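Local coordinates for protein ribonucleoside-diphosphate reductase (Pseudomonas aeruginosa, PDB 5IM3) that probably reduces ribonucleoside diphosphates to their 2'-deoxy forms for DNA synthesis, as a class I ribonucleotide reductase under allosteric control by dATP, at residues A[286-289]-A[290-293]; A[636-640]-A[641-645]; A[859-862]-A[863-867]. All coordinates share one frame; numbering follows the deposited sequence.

Interaction 1: residues A[286-289]-A[290-293]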
ATOM      1  N   ALA A 286     -30.442 -57.345 -26.339  1.00 61.37           N
ATOM      2  CA  ALA A 286     -30.860 -55.956 -26.202  1.00 60.90           C
ATOM      3  C   ALA A 286     -29.699 -54.983 -26.357  1.00 60.12           C
ATOM      4  O   ALA A 286     -29.933 -53.785 -26.558  1.00 58.79           O
ATOM      5  CB  ALA A 286     -31.531 -55.741 -24.844  1.00 60.79           C
ATOM      6  N   ILE A 287     -28.459 -55.466 -26.274  1.00 61.26           N
ATOM      7  CA  ILE A 287     -27.300 -54.586 -26.347  1.00 60.84           C
ATOM      8  C   ILE A 287     -27.162 -54.038 -27.762  1.00 64.25           C
ATOM      9  O   ILE A 287     -27.254 -54.780 -28.751  1.00 64.79           O
ATOM     10  CB  ILE A 287     -26.033 -55.332 -25.902  1.00 62.24           C
ATOM     11  CG1 ILE A 287     -26.129 -55.679 -24.408  1.00 61.16           C
ATOM     12  CG2 ILE A 287     -24.787 -54.491 -26.173  1.00 61.69           C
ATOM     13  CD1 ILE A 287     -24.979 -56.519 -23.883  1.00 59.94           C
ATOM     14  N   ASP A 288     -26.941 -52.728 -27.858  1.00 63.06           N
ATOM     15  CA  ASP A 288     -26.756 -52.023 -29.121  1.00 64.06           C
ATOM     16  C   ASP A 288     -25.288 -51.624 -29.222  1.00 64.56           C
ATOM     17  O   ASP A 288     -24.842 -50.700 -28.532  1.00 64.62           O
ATOM     18  CB  ASP A 288     -27.674 -50.803 -29.185  1.00 66.67           C
ATOM     19  CG  ASP A 288     -27.616 -50.086 -30.521  1.00 69.49           C
ATOM     20  OD1 ASP A 288     -26.668 -50.322 -31.300  1.00 69.83           O
ATOM     21  OD2 ASP A 288     -28.521 -49.269 -30.789  1.00 71.80           O
ATOM     22  N   HIS A 289     -24.536 -52.322 -30.076  1.00 66.92           N
ATOM     23  CA  HIS A 289     -23.105 -52.061 -30.203  1.00 68.83           C
ATOM     24  C   HIS A 289     -22.807 -50.713 -30.847  1.00 70.66           C
ATOM     25  O   HIS A 289     -21.692 -50.204 -30.696  1.00 71.39           O
ATOM     26  CB  HIS A 289     -22.435 -53.163 -31.025  1.00 70.42           C
ATOM     27  CG  HIS A 289     -22.631 -53.014 -32.502  1.00 71.93           C
ATOM     28  ND1 HIS A 289     -23.782 -53.417 -33.143  1.00 72.62           N
ATOM     29  CD2 HIS A 289     -21.823 -52.502 -33.461  1.00 72.64           C
ATOM     30  CE1 HIS A 289     -23.673 -53.161 -34.435  1.00 75.34           C
ATOM     31  NE2 HIS A 289     -22.495 -52.605 -34.654  1.00 74.38           N
ATOM     32  N   GLU A 290     -23.766 -50.127 -31.566  1.00 71.92           N
ATOM     33  CA  GLU A 290     -23.523 -48.844 -32.215  1.00 73.08           C
ATOM     34  C   GLU A 290     -23.407 -47.698 -31.216  1.00 70.31           C
ATOM     35  O   GLU A 290     -22.840 -46.656 -31.554  1.00 70.97           O
ATOM     36  CB  GLU A 290     -24.634 -48.544 -33.219  1.00 75.64           C
ATOM     37  CG  GLU A 290     -24.523 -49.329 -34.524  1.00 80.55           C
ATOM     38  CD  GLU A 290     -23.379 -48.853 -35.410  1.00 82.57           C
ATOM     39  OE1 GLU A 290     -22.728 -47.845 -35.066  1.00 82.75           O
ATOM     40  OE2 GLU A 290     -23.134 -49.486 -36.460  1.00 86.13           O
ATOM     41  N   ARG A 291     -23.927 -47.859 -30.000  1.00 67.59           N
ATOM     42  CA  ARG A 291     -23.837 -46.781 -29.021  1.00 68.04           C
ATOM     43  C   ARG A 291     -22.419 -46.573 -28.507  1.00 65.61           C
ATOM     44  O   ARG A 291     -22.167 -45.569 -27.834  1.00 65.16           O
ATOM     45  CB  ARG A 291     -24.796 -47.054 -27.863  1.00 65.77           C
ATOM     46  CG  ARG A 291     -26.203 -47.373 -28.346  1.00 69.25           C
ATOM     47  CD  ARG A 291     -27.233 -47.280 -27.242  1.00 68.15           C
ATOM     48  NE  ARG A 291     -28.530 -47.785 -27.681  1.00 70.24           N
ATOM     49  CZ  ARG A 291     -29.656 -47.658 -26.989  1.00 71.43           C
ATOM     50  NH1 ARG A 291     -29.652 -47.032 -25.820  1.00 71.56           N
ATOM     51  NH2 ARG A 291     -30.790 -48.153 -27.467  1.00 74.26           N
ATOM     52  N   ASP A 292     -21.489 -47.480 -28.816  1.00 70.73           N
ATOM     53  CA  ASP A 292     -20.082 -47.225 -28.529  1.00 72.19           C
ATOM     54  C   ASP A 292     -19.552 -46.053 -29.345  1.00 71.70           C
ATOM     55  O   ASP A 292     -18.610 -45.374 -28.920  1.00 69.73           O
ATOM     56  CB  ASP A 292     -19.249 -48.477 -28.811  1.00 74.92           C
ATOM     57  CG  ASP A 292     -19.292 -49.477 -27.673  1.00 77.51           C
ATOM     58  OD1 ASP A 292     -20.046 -49.253 -26.702  1.00 77.17           O
ATOM     59  OD2 ASP A 292     -18.570 -50.494 -27.751  1.00 79.01           O
ATOM     60  N   GLN A 293     -20.139 -45.800 -30.516  1.00 73.46           N
ATOM     61  CA  GLN A 293     -19.706 -44.692 -31.357  1.00 75.20           C
ATOM     62  C   GLN A 293     -20.018 -43.332 -30.742  1.00 73.77           C
ATOM     63  O   GLN A 293     -19.491 -42.322 -31.221  1.00 74.47           O
ATOM     64  CB  GLN A 293     -20.365 -44.797 -32.736  1.00 78.23           C
ATOM     65  CG  GLN A 293     -20.211 -46.156 -33.419  1.00 78.50           C
ATOM     66  CD  GLN A 293     -18.760 -46.548 -33.636  1.00 79.15           C
ATOM     67  OE1 GLN A 293     -18.076 -46.967 -32.704  1.00 79.94           O
ATOM     68  NE2 GLN A 293     -18.285 -46.409 -34.869  1.00 81.72           N
TER

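Interaction 2: residues A[636-640]-A[641-645]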
ATOM      1  N   ASN A 636     -35.958 -46.933  -7.322  1.00 51.88           N
ATOM      2  CA  ASN A 636     -35.338 -48.236  -7.103  1.00 51.74           C
ATOM      3  C   ASN A 636     -34.080 -48.111  -6.253  1.00 50.27           C
ATOM      4  O   ASN A 636     -33.798 -48.977  -5.417  1.00 49.35           O
ATOM      5  CB  ASN A 636     -35.003 -48.891  -8.442  1.00 51.97           C
ATOM      6  CG  ASN A 636     -36.227 -49.427  -9.159  1.00 52.20           C
ATOM      7  OD1 ASN A 636     -37.360 -49.065  -8.842  1.00 52.29           O
ATOM      8  ND2 ASN A 636     -36.001 -50.301 -10.130  1.00 53.51           N
ATOM      9  N   VAL A 637     -33.308 -47.040  -6.458  1.00 48.26           N
ATOM     10  CA  VAL A 637     -32.068 -46.855  -5.707  1.00 49.10           C
ATOM     11  C   VAL A 637     -32.327 -46.974  -4.210  1.00 47.66           C
ATOM     12  O   VAL A 637     -31.501 -47.508  -3.462  1.00 46.62           O
ATOM     13  CB  VAL A 637     -31.427 -45.501  -6.065  1.00 45.74           C
ATOM     14  CG1 VAL A 637     -30.412 -45.079  -5.004  1.00 47.11           C
ATOM     15  CG2 VAL A 637     -30.763 -45.579  -7.427  1.00 46.29           C
ATOM     16  N   ILE A 638     -33.481 -46.481  -3.756  1.00 51.39           N
ATOM     17  CA  ILE A 638     -33.794 -46.478  -2.329  1.00 50.40           C
ATOM     18  C   ILE A 638     -33.825 -47.898  -1.783  1.00 51.45           C
ATOM     19  O   ILE A 638     -33.301 -48.177  -0.697  1.00 51.70           O
ATOM     20  CB  ILE A 638     -35.132 -45.755  -2.084  1.00 50.67           C
ATOM     21  CG1 ILE A 638     -35.130 -44.383  -2.783  1.00 49.57           C
ATOM     22  CG2 ILE A 638     -35.425 -45.674  -0.584  1.00 51.28           C
ATOM     23  CD1 ILE A 638     -35.222 -43.205  -1.873  1.00 52.01           C
ATOM     24  N   ASP A 639     -34.450 -48.817  -2.520  1.00 54.53           N
ATOM     25  CA  ASP A 639     -34.619 -50.185  -2.044  1.00 56.52           C
ATOM     26  C   ASP A 639     -33.343 -51.005  -2.171  1.00 55.56           C
ATOM     27  O   ASP A 639     -33.084 -51.868  -1.325  1.00 54.11           O
ATOM     28  CB  ASP A 639     -35.744 -50.870  -2.817  1.00 62.45           C
ATOM     29  CG  ASP A 639     -37.068 -50.146  -2.688  1.00 64.95           C
ATOM     30  OD1 ASP A 639     -37.319 -49.540  -1.626  1.00 66.48           O
ATOM     31  OD2 ASP A 639     -37.860 -50.185  -3.652  1.00 68.45           O
ATOM     32  N   ILE A 640     -32.545 -50.760  -3.210  1.00 54.50           N
ATOM     33  CA  ILE A 640     -31.357 -51.574  -3.446  1.00 54.41           C
ATOM     34  C   ILE A 640     -30.195 -51.113  -2.578  1.00 50.81           C
ATOM     35  O   ILE A 640     -29.329 -51.916  -2.213  1.00 50.61           O
ATOM     36  CB  ILE A 640     -30.980 -51.537  -4.938  1.00 54.90           C
ATOM     37  CG1 ILE A 640     -32.207 -51.820  -5.812  1.00 57.34           C
ATOM     38  CG2 ILE A 640     -29.874 -52.532  -5.230  1.00 55.86           C
ATOM     39  CD1 ILE A 640     -32.971 -53.070  -5.425  1.00 61.01           C
ATOM     40  N   ASN A 641     -30.156 -49.830  -2.237  1.00 49.24           N
ATOM     41  CA  ASN A 641     -29.021 -49.268  -1.520  1.00 49.50           C
ATOM     42  C   ASN A 641     -28.759 -50.032  -0.226  1.00 52.28           C
ATOM     43  O   ASN A 641     -29.683 -50.303   0.547  1.00 52.62           O
ATOM     44  CB  ASN A 641     -29.285 -47.793  -1.229  1.00 48.06           C
ATOM     45  CG  ASN A 641     -28.052 -47.059  -0.759  1.00 47.24           C
ATOM     46  OD1 ASN A 641     -27.101 -46.871  -1.518  1.00 47.38           O
ATOM     47  ND2 ASN A 641     -28.064 -46.630   0.493  1.00 46.02           N
ATOM     48  N   TYR A 642     -27.498 -50.395  -0.002  1.00 55.23           N
ATOM     49  CA  TYR A 642     -27.091 -51.034   1.243  1.00 58.00           C
ATOM     50  C   TYR A 642     -26.772 -49.960   2.276  1.00 54.97           C
ATOM     51  O   TYR A 642     -25.972 -49.056   2.014  1.00 51.99           O
ATOM     52  CB  TYR A 642     -25.880 -51.944   1.038  1.00 60.31           C
ATOM     53  CG  TYR A 642     -25.392 -52.554   2.335  1.00 65.31           C
ATOM     54  CD1 TYR A 642     -26.064 -53.619   2.919  1.00 68.14           C
ATOM     55  CD2 TYR A 642     -24.272 -52.050   2.986  1.00 66.34           C
ATOM     56  CE1 TYR A 642     -25.629 -54.174   4.109  1.00 70.52           C
ATOM     57  CE2 TYR A 642     -23.829 -52.597   4.178  1.00 66.37           C
ATOM     58  CZ  TYR A 642     -24.512 -53.656   4.735  1.00 70.29           C
ATOM     59  OH  TYR A 642     -24.073 -54.205   5.918  1.00 74.38           O
ATOM     60  N   TYR A 643     -27.390 -50.066   3.446  1.00 53.96           N
ATOM     61  CA  TYR A 643     -27.324 -49.027   4.465  1.00 53.95           C
ATOM     62  C   TYR A 643     -26.400 -49.451   5.599  1.00 59.24           C
ATOM     63  O   TYR A 643     -26.551 -50.542   6.160  1.00 59.11           O
ATOM     64  CB  TYR A 643     -28.720 -48.719   5.004  1.00 52.39           C
ATOM     65  CG  TYR A 643     -29.642 -48.141   3.956  1.00 50.31           C
ATOM     66  CD1 TYR A 643     -29.674 -46.775   3.715  1.00 44.88           C
ATOM     67  CD2 TYR A 643     -30.479 -48.963   3.205  1.00 49.80           C
ATOM     68  CE1 TYR A 643     -30.510 -46.238   2.765  1.00 45.51           C
ATOM     69  CE2 TYR A 643     -31.323 -48.435   2.245  1.00 48.52           C
ATOM     70  CZ  TYR A 643     -31.331 -47.067   2.025  1.00 47.77           C
ATOM     71  OH  TYR A 643     -32.162 -46.519   1.071  1.00 43.51           O
ATOM     72  N   SER A 644     -25.453 -48.573   5.936  1.00 73.15           N
ATOM     73  CA  SER A 644     -24.508 -48.802   7.021  1.00 74.43           C
ATOM     74  C   SER A 644     -25.057 -48.347   8.368  1.00 72.59           C
ATOM     75  O   SER A 644     -24.911 -49.058   9.366  1.00 73.26           O
ATOM     76  CB  SER A 644     -23.193 -48.066   6.736  1.00 76.72           C
ATOM     77  OG  SER A 644     -22.632 -48.462   5.496  1.00 80.02           O
ATOM     78  N   VAL A 645     -25.673 -47.169   8.416  1.00 59.69           N
ATOM     79  CA  VAL A 645     -26.234 -46.639   9.655  1.00 56.08           C
ATOM     80  C   VAL A 645     -27.753 -46.748   9.586  1.00 53.47           C
ATOM     81  O   VAL A 645     -28.353 -46.420   8.550  1.00 47.30           O
ATOM     82  CB  VAL A 645     -25.786 -45.190   9.900  1.00 57.36           C
ATOM     83  CG1 VAL A 645     -24.267 -45.088   9.827  1.00 57.72           C
ATOM     84  CG2 VAL A 645     -26.430 -44.242   8.905  1.00 57.55           C
TER
HETATM   85  O   HOH W   1     -31.998 -51.557   0.919  1.00 50.14           O

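Interaction 3: residues A[859-862]-A[863-867]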
ATOM      1  N   ILE A 859     -27.129 -15.241 -14.087  1.00 58.11           N
ATOM      2  CA  ILE A 859     -27.053 -16.556 -13.458  1.00 56.89           C
ATOM      3  C   ILE A 859     -28.008 -16.638 -12.275  1.00 58.38           C
ATOM      4  O   ILE A 859     -28.611 -17.688 -12.016  1.00 58.35           O
ATOM      5  CB  ILE A 859     -25.602 -16.856 -13.035  1.00 56.21           C
ATOM      6  CG1 ILE A 859     -24.636 -16.632 -14.203  1.00 57.68           C
ATOM      7  CG2 ILE A 859     -25.473 -18.283 -12.520  1.00 54.65           C
ATOM      8  CD1 ILE A 859     -24.944 -17.456 -15.428  1.00 57.00           C
ATOM      9  N   VAL A 860     -28.155 -15.540 -11.530  1.00 55.24           N
ATOM     10  CA  VAL A 860     -29.053 -15.533 -10.380  1.00 55.99           C
ATOM     11  C   VAL A 860     -30.505 -15.586 -10.837  1.00 58.83           C
ATOM     12  O   VAL A 860     -31.301 -16.386 -10.333  1.00 56.75           O
ATOM     13  CB  VAL A 860     -28.781 -14.297  -9.504  1.00 56.32           C
ATOM     14  CG1 VAL A 860     -29.833 -14.169  -8.407  1.00 56.25           C
ATOM     15  CG2 VAL A 860     -27.387 -14.375  -8.903  1.00 53.90           C
ATOM     16  N   GLU A 861     -30.875 -14.723 -11.789  1.00 63.38           N
ATOM     17  CA  GLU A 861     -32.257 -14.685 -12.258  1.00 67.13           C
ATOM     18  C   GLU A 861     -32.663 -16.009 -12.891  1.00 65.30           C
ATOM     19  O   GLU A 861     -33.802 -16.462 -12.726  1.00 66.06           O
ATOM     20  CB  GLU A 861     -32.446 -13.541 -13.253  1.00 73.34           C
ATOM     21  CG  GLU A 861     -32.988 -12.264 -12.635  1.00 78.06           C
ATOM     22  CD  GLU A 861     -34.404 -12.428 -12.115  1.00 81.96           C
ATOM     23  OE1 GLU A 861     -35.072 -13.412 -12.504  1.00 82.26           O
ATOM     24  OE2 GLU A 861     -34.845 -11.578 -11.314  1.00 85.35           O
ATOM     25  N   ALA A 862     -31.747 -16.638 -13.629  1.00 57.20           N
ATOM     26  CA  ALA A 862     -32.032 -17.948 -14.200  1.00 55.81           C
ATOM     27  C   ALA A 862     -32.269 -18.975 -13.101  1.00 55.40           C
ATOM     28  O   ALA A 862     -33.237 -19.743 -13.146  1.00 56.86           O
ATOM     29  CB  ALA A 862     -30.880 -18.385 -15.103  1.00 55.01           C
ATOM     30  N   ALA A 863     -31.387 -19.000 -12.099  1.00 54.52           N
ATOM     31  CA  ALA A 863     -31.564 -19.924 -10.986  1.00 51.50           C
ATOM     32  C   ALA A 863     -32.853 -19.626 -10.232  1.00 52.08           C
ATOM     33  O   ALA A 863     -33.538 -20.547  -9.774  1.00 53.77           O
ATOM     34  CB  ALA A 863     -30.360 -19.849 -10.051  1.00 49.97           C
ATOM     35  N   SER A 864     -33.210 -18.344 -10.111  1.00 50.87           N
ATOM     36  CA  SER A 864     -34.441 -17.976  -9.415  1.00 51.38           C
ATOM     37  C   SER A 864     -35.663 -18.605 -10.072  1.00 53.60           C
ATOM     38  O   SER A 864     -36.575 -19.075  -9.382  1.00 52.68           O
ATOM     39  CB  SER A 864     -34.588 -16.454  -9.376  1.00 49.91           C
ATOM     40  OG  SER A 864     -35.828 -16.082  -8.796  1.00 50.93           O
ATOM     41  N   ARG A 865     -35.710 -18.614 -11.403  1.00 55.75           N
ATOM     42  CA  ARG A 865     -36.880 -19.152 -12.084  1.00 60.36           C
ATOM     43  C   ARG A 865     -36.872 -20.672 -12.119  1.00 59.52           C
ATOM     44  O   ARG A 865     -37.942 -21.291 -12.131  1.00 60.55           O
ATOM     45  CB  ARG A 865     -36.973 -18.591 -13.499  1.00 64.70           C
ATOM     46  CG  ARG A 865     -37.563 -17.197 -13.542  1.00 67.03           C
ATOM     47  CD  ARG A 865     -36.884 -16.386 -14.601  1.00 68.87           C
ATOM     48  NE  ARG A 865     -37.355 -15.007 -14.650  1.00 72.93           N
ATOM     49  CZ  ARG A 865     -38.406 -14.597 -15.351  1.00 75.58           C
ATOM     50  NH1 ARG A 865     -39.124 -15.461 -16.057  1.00 75.77           N
ATOM     51  NH2 ARG A 865     -38.749 -13.315 -15.336  1.00 78.49           N
ATOM     52  N   ARG A 866     -35.692 -21.292 -12.141  1.00 60.39           N
ATOM     53  CA  ARG A 866     -35.638 -22.743 -12.009  1.00 61.61           C
ATOM     54  C   ARG A 866     -36.126 -23.174 -10.633  1.00 59.04           C
ATOM     55  O   ARG A 866     -36.823 -24.186 -10.503  1.00 58.74           O
ATOM     56  CB  ARG A 866     -34.216 -23.245 -12.263  1.00 60.18           C
ATOM     57  CG  ARG A 866     -33.821 -23.249 -13.733  1.00 63.16           C
ATOM     58  CD  ARG A 866     -32.468 -23.911 -13.944  1.00 62.14           C
ATOM     59  NE  ARG A 866     -31.397 -23.134 -13.325  1.00 64.98           N
ATOM     60  CZ  ARG A 866     -30.642 -22.244 -13.963  1.00 64.93           C
ATOM     61  NH1 ARG A 866     -30.816 -22.012 -15.259  1.00 67.82           N
ATOM     62  NH2 ARG A 866     -29.702 -21.586 -13.301  1.00 64.12           N
ATOM     63  N   GLN A 867     -35.791 -22.397  -9.600  1.00 56.00           N
ATOM     64  CA  GLN A 867     -36.164 -22.740  -8.234  1.00 55.83           C
ATOM     65  C   GLN A 867     -37.669 -22.686  -8.003  1.00 56.59           C
ATOM     66  O   GLN A 867     -38.147 -23.220  -6.998  1.00 57.61           O
ATOM     67  CB  GLN A 867     -35.459 -21.801  -7.251  1.00 54.53           C
ATOM     68  CG  GLN A 867     -35.558 -22.225  -5.790  1.00 54.05           C
ATOM     69  CD  GLN A 867     -35.068 -23.640  -5.555  1.00 52.70           C
ATOM     70  OE1 GLN A 867     -33.867 -23.903  -5.573  1.00 50.61           O
ATOM     71  NE2 GLN A 867     -36.000 -24.561  -5.338  1.00 54.35           N
TER

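Interaction 1: residues A[286-289]-A[290-293]
Glu290 lays its CG over one face of the His289 imidazole, a CH-pi contact with CG 4.1 Å from the ring centroid and displaced toward the rim. The two side chains run alongside each other in the same direction, and the bend of Glu290 at chi2 (-72°) carries its carboxylate along the ring, where OE2 comes 3.7 Å from His289 NE2. That nitrogen is buried here and has no hydrogen-bond partner in the model. His289 also meets the ring of His247, and its carbonyl accepts from His247 NE2.

One residue earlier, Asp288 is split between two tasks. OD1 accepts from Glu290 N at 2.9 Å, the donor meeting the anti side of the carboxylate well out of its plane. OD2 faces the edge of the Arg291 guanidinium, lying in its plane, and forms a salt bridge with Arg291 NE at 3.4 Å, its hydrogen bond weak by length though nearly straight (175°). The extended arginine chain crosses the aspartate at about a right angle, and its NH1 makes weak bonds to Ser349 and Asn346 beyond.

Weak backbone bonds follow, from Arg291 N to Asp288 O (3.3 Å) and from Asp292 N to His289 O (3.3 Å). Asp292 is buried, its carboxylate taken by Gln320 and Tyr254. Asp288 thus forms an Asx turn that leads into a 3-10 segment, in the link between helices 280-286 and 297-307.

Interaction 2: residues A[636-640]-A[641-645]
The hydroxyl of Tyr643 is held from two directions: it donates to Ile638 O at 2.7 Å and is hydrogen-bonded to ND2 of Asn652 on the following helix. The bond to Ile638 lies in the carbonyl plane, on a lone pair of the oxygen (C=O...OH angle 128°), and Ile638 O sits at the edge of the Tyr643 ring, near its plane. CG2 of Ile638 lies 3.8 Å from the same hydroxyl, and the two side chains cross at a slant. With CG anti to the carbonyl carbon (chi1 -64°), the tyrosine ring swings back along the chain toward helix 620-640. One ring face carries Asn641 ND2, 3.4 Å above the plane and toward the rim; the ring also meets Phe653, their planes nearly perpendicular.

Asn641 is where the chain leaves helical geometry. Its N still closes the last turn on Val637 O at 2.9 Å, while its OD1 accepts from the backbone N atoms of Leu370 and Ser371, tying the helix end to a neighbouring loop. Were the helix to continue, Tyr642 N and Tyr643 N would serve Ile638 O and Asp639 O. Instead the phenol takes the first carbonyl and a water the second, donating to Asp639 O and, at 2.7 Å, to Asn641 O, while Tyr642 pairs through its backbone with Pro368. The arrangement is a helix C-terminus at which two of the final-turn carbonyls are taken by a tyrosine hydroxyl and a water, in the connection between helices 620-640 and 646-655 of the reductase barrel domain.

Interaction 3: residues A[859-862]-A[863-867]
Two successive turns of helix 856-866, in the reductase barrel domain, are joined along one flank by a salt bridge between residues four apart, Glu861 and Arg865. OE1 of Glu861 approaches the edge of the Arg865 guanidinium, in its plane, at 3.5 Å from NE; the carboxylate is itself turned 60° from that plane. The other carboxylate oxygen, OE2, pairs with NE of Arg898, so Glu861 is shared between two arginines and is probably kept ionised by them.

Arg866 folds back over the preceding turn. The bend at chi3 (-66°) lays its guanidinium flat above the Ala862 carbonyl, O standing 3.7 Å from the plane over its centre, and NH1 reaches the methyl CB of Ala862 at 3.6 Å. NE is engaged by Gln874, and the guanidinium makes a cation-pi contact with Phe665.

Beneath, the backbone keeps the alpha-helical pattern. Ser864 N bonds Val860 O at 2.7 Å and Ala863 N bonds Ile859 O at 3.1 Å. Arg865 N bonds Glu861 O and, weakly, Ala862 O, which also accepts from Arg866 N at 3.1 Å. The hydroxyl of Ser864 is held by the carbonyl of Arg898. Glu861, Arg865 and Arg866 touch helix 679-707, and Val860 and Glu861 touch Met894 of helix 885-897. The arrangement is an i to i+4 Glu-Arg ion pair on a helix of the alpha-beta barrel domain.

The three contacts follow one another along the chain and do not touch. Interactions 1 and 2 lie closest in space, with nearest atoms about 16 Å apart and centres about 30 Å apart; interaction 3 is about 19 Å from interaction 2 and about 26 Å from interaction 1 between nearest atoms. Interactions 2 and 3 belong to the barrel domain, one at a helix end and the other along helix 856-866. Interaction 2 is the one near a bound nucleotide: the Tyr642 side chain lies about 9 Å from dATP and from the side chain of Lys397, a dATP-binding residue. Interactions 1 and 3 lie away from the known nucleotide sites.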